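Local coordinates for uncharacterized peroxidase-related protein (Silicibacter sp., PDB 2PFX), which is of unknown function but is probably a peroxidase-related oxidoreductase using a cysteine pair, as in AhpD-like relatives, at residues S82-F87 with T171-S176. Residues are numbered along the deposited sequence; the frame is centred on the assembly and turned at random.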
loop_
_atom_site.group_PDB
_atom_site.type_symbol
_atom_site.label_atom_id
_atom_site.label_comp_id
_atom_site.label_asym_id
_atom_site.label_seq_id
_atom_site.Cartn_x
_atom_site.Cartn_y
_atom_site.Cartn_z
ATOM N N SER A 82 2.388 -0.583 -17.331
ATOM C CA SER A 82 1.026 -0.466 -16.837
ATOM C C SER A 82 1.042 -0.321 -15.322
ATOM O O SER A 82 0.326 0.489 -14.728
ATOM C CB SER A 82 0.211 -1.694 -17.266
ATOM O OG SER A 82 -1.122 -1.614 -16.797
ATOM N N ILE A 83 1.872 -1.129 -14.658
ATOM C CA ILE A 83 1.935 -1.076 -13.224
ATOM C C ILE A 83 2.491 0.270 -12.748
ATOM O O ILE A 83 2.002 0.800 -11.749
ATOM C CB ILE A 83 2.783 -2.219 -12.637
ATOM C CG1 ILE A 83 2.163 -3.597 -12.891
ATOM C CG2 ILE A 83 3.048 -1.989 -11.159
ATOM C CD1 ILE A 83 3.157 -4.728 -12.830
ATOM N N ASN A 84 3.465 0.797 -13.476
ATOM C CA ASN A 84 4.006 2.107 -13.129
ATOM C C ASN A 84 3.244 3.282 -13.730
ATOM O O ASN A 84 3.582 4.443 -13.419
ATOM C CB ASN A 84 5.460 2.228 -13.589
ATOM C CG ASN A 84 6.367 1.309 -12.793
ATOM O OD1 ASN A 84 6.155 1.079 -11.606
ATOM N ND2 ASN A 84 7.368 0.804 -13.465
ATOM N N LYS A 85 2.232 3.015 -14.525
ATOM C CA LYS A 85 1.386 4.038 -15.145
ATOM C C LYS A 85 2.199 5.087 -15.888
ATOM O O LYS A 85 2.018 6.307 -15.794
ATOM C CB LYS A 85 0.461 4.660 -14.094
ATOM C CG LYS A 85 -0.368 3.654 -13.329
ATOM C CD LYS A 85 -1.789 4.009 -12.961
ATOM C CE LYS A 85 -2.853 3.180 -13.658
ATOM N NZ LYS A 85 -3.608 2.233 -12.787
ATOM N N CYS A 86 3.130 4.561 -16.681
ATOM C CA CYS A 86 3.980 5.349 -17.541
ATOM C C CYS A 86 3.361 5.605 -18.907
ATOM O O CYS A 86 3.375 4.761 -19.788
ATOM C CB CYS A 86 5.327 4.639 -17.736
ATOM S SG CYS A 86 6.428 5.777 -18.666
ATOM N N PHE A 87 2.814 6.799 -19.103
ATOM C CA PHE A 87 2.205 7.201 -20.368
ATOM C C PHE A 87 3.101 6.996 -21.579
ATOM O O PHE A 87 2.622 6.419 -22.562
ATOM C CB PHE A 87 1.775 8.686 -20.281
ATOM C CG PHE A 87 1.025 9.188 -21.502
ATOM C CD1 PHE A 87 -0.140 8.627 -21.981
ATOM C CD2 PHE A 87 1.544 10.266 -22.205
ATOM C CE1 PHE A 87 -0.753 9.094 -23.127
ATOM C CE2 PHE A 87 0.924 10.749 -23.329
ATOM C CZ PHE A 87 -0.241 10.174 -23.813
ATOM N N THR A 171 13.250 3.088 -17.311
ATOM C CA THR A 171 12.779 4.028 -18.325
ATOM C C THR A 171 11.424 4.576 -17.963
ATOM O O THR A 171 11.138 5.754 -18.220
ATOM C CB THR A 171 12.784 3.443 -19.752
ATOM O OG1 THR A 171 11.818 2.414 -19.919
ATOM C CG2 THR A 171 14.135 2.803 -20.046
ATOM N N ASN A 172 10.554 3.791 -17.332
ATOM C CA ASN A 172 9.292 4.379 -16.884
ATOM C C ASN A 172 9.509 5.564 -15.951
ATOM O O ASN A 172 8.778 6.532 -16.088
ATOM C CB ASN A 172 8.458 3.376 -16.115
ATOM C CG ASN A 172 7.939 2.177 -16.834
ATOM O OD1 ASN A 172 7.277 1.329 -16.239
ATOM N ND2 ASN A 172 8.315 2.109 -18.095
ATOM N N ARG A 173 10.479 5.420 -15.064
ATOM C CA ARG A 173 10.696 6.441 -14.022
ATOM C C ARG A 173 11.260 7.708 -14.624
ATOM O O ARG A 173 10.880 8.833 -14.289
ATOM C CB ARG A 173 11.580 5.836 -12.921
ATOM C CG ARG A 173 10.773 4.812 -12.101
ATOM C CD ARG A 173 11.508 4.246 -10.895
ATOM N NE ARG A 173 10.501 3.620 -10.040
ATOM C CZ ARG A 173 9.949 2.434 -10.146
ATOM N NH1 ARG A 173 10.310 1.623 -11.127
ATOM N NH2 ARG A 173 9.031 2.050 -9.269
ATOM N N VAL A 174 12.209 7.493 -15.549
ATOM C CA VAL A 174 12.786 8.659 -16.214
ATOM C C VAL A 174 11.722 9.382 -17.018
ATOM O O VAL A 174 11.582 10.612 -16.996
ATOM C CB VAL A 174 13.952 8.191 -17.096
ATOM C CG1 VAL A 174 14.432 9.360 -17.963
ATOM C CG2 VAL A 174 15.084 7.629 -16.251
ATOM N N ALA A 175 10.922 8.605 -17.759
ATOM C CA ALA A 175 9.928 9.236 -18.620
ATOM C C ALA A 175 8.898 9.987 -17.797
ATOM O O ALA A 175 8.579 11.133 -18.075
ATOM C CB ALA A 175 9.254 8.208 -19.529
ATOM N N SER A 176 8.395 9.317 -16.766
ATOM C CA SER A 176 7.345 9.958 -15.974
ATOM C C SER A 176 7.927 11.135 -15.198
ATOM O O SER A 176 7.301 12.177 -15.073
ATOM C CB SER A 176 6.657 8.957 -15.050
ATOM O OG SER A 176 5.858 8.062 -15.797
HETATM O O HOH W 1 7.327 -0.151 -9.615
HETATM O O HOH W 2 5.802 5.881 -14.223
HETATM O O HOH W 3 3.409 9.003 -16.917
#
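Asn84 and Asn172 join the two helices through one direct side-chain hydrogen bond: Asn84 ND2 donates to Asn172 OD1 at 2.8 Å in a nearly straight bond (N-H...O 166°). The acceptor lies in Asn84's amide plane, but the donor is somewhat tilted from Asn172's carbonyl plane, the amides standing 81° apart. Asn84 ND2 also donates to Asn169 OD1, one turn earlier on helix 155-178, so both acceptors fix the amide's rotation. A leucine in place of Asn172 would probably leave Asn84 ND2 with one acceptor fewer and its amide freer to turn.

Packing centres on Cys86. With SG anti to the backbone N (chi1 -173°), the thiol reaches over the helix backbone, 3.6 Å from Asn172 O, and touches Ala175 CB at 3.8 Å. Behind it, Cys86 CB rests against Asn172 CG at 3.7 Å. Lys85 closes the end of helix 70-84 with a Schellman motif, and Cys86 is the N-cap of helix 87-101, its side chain capping a backbone N there.

Waters fill in the polar links. One accepts from Arg173 NH2 in the plane of the guanidinium, at its edge, and lies 2.6 Å from Asn84 OD1, to which it probably donates; Arg173 NH1 bonds Asn169 OD1, while NE and NH2 reach backbone carbonyls of Met133 and Thr134 in the second subunit. Ser176 OG meets two more waters, one 2.8 Å from Asn84 O, the other bridging Lys85 O and Phe87 N.

Cys86 and Cys89 form a CXXC pair at the start of helix 87-101, the redox motif of AhpD relatives. Consistent with that role, the buried thiol of Cys86 is held between this helix start and the backbone of helix 155-178, the Asn84-Asn172 bond and the waters tying the segments around it.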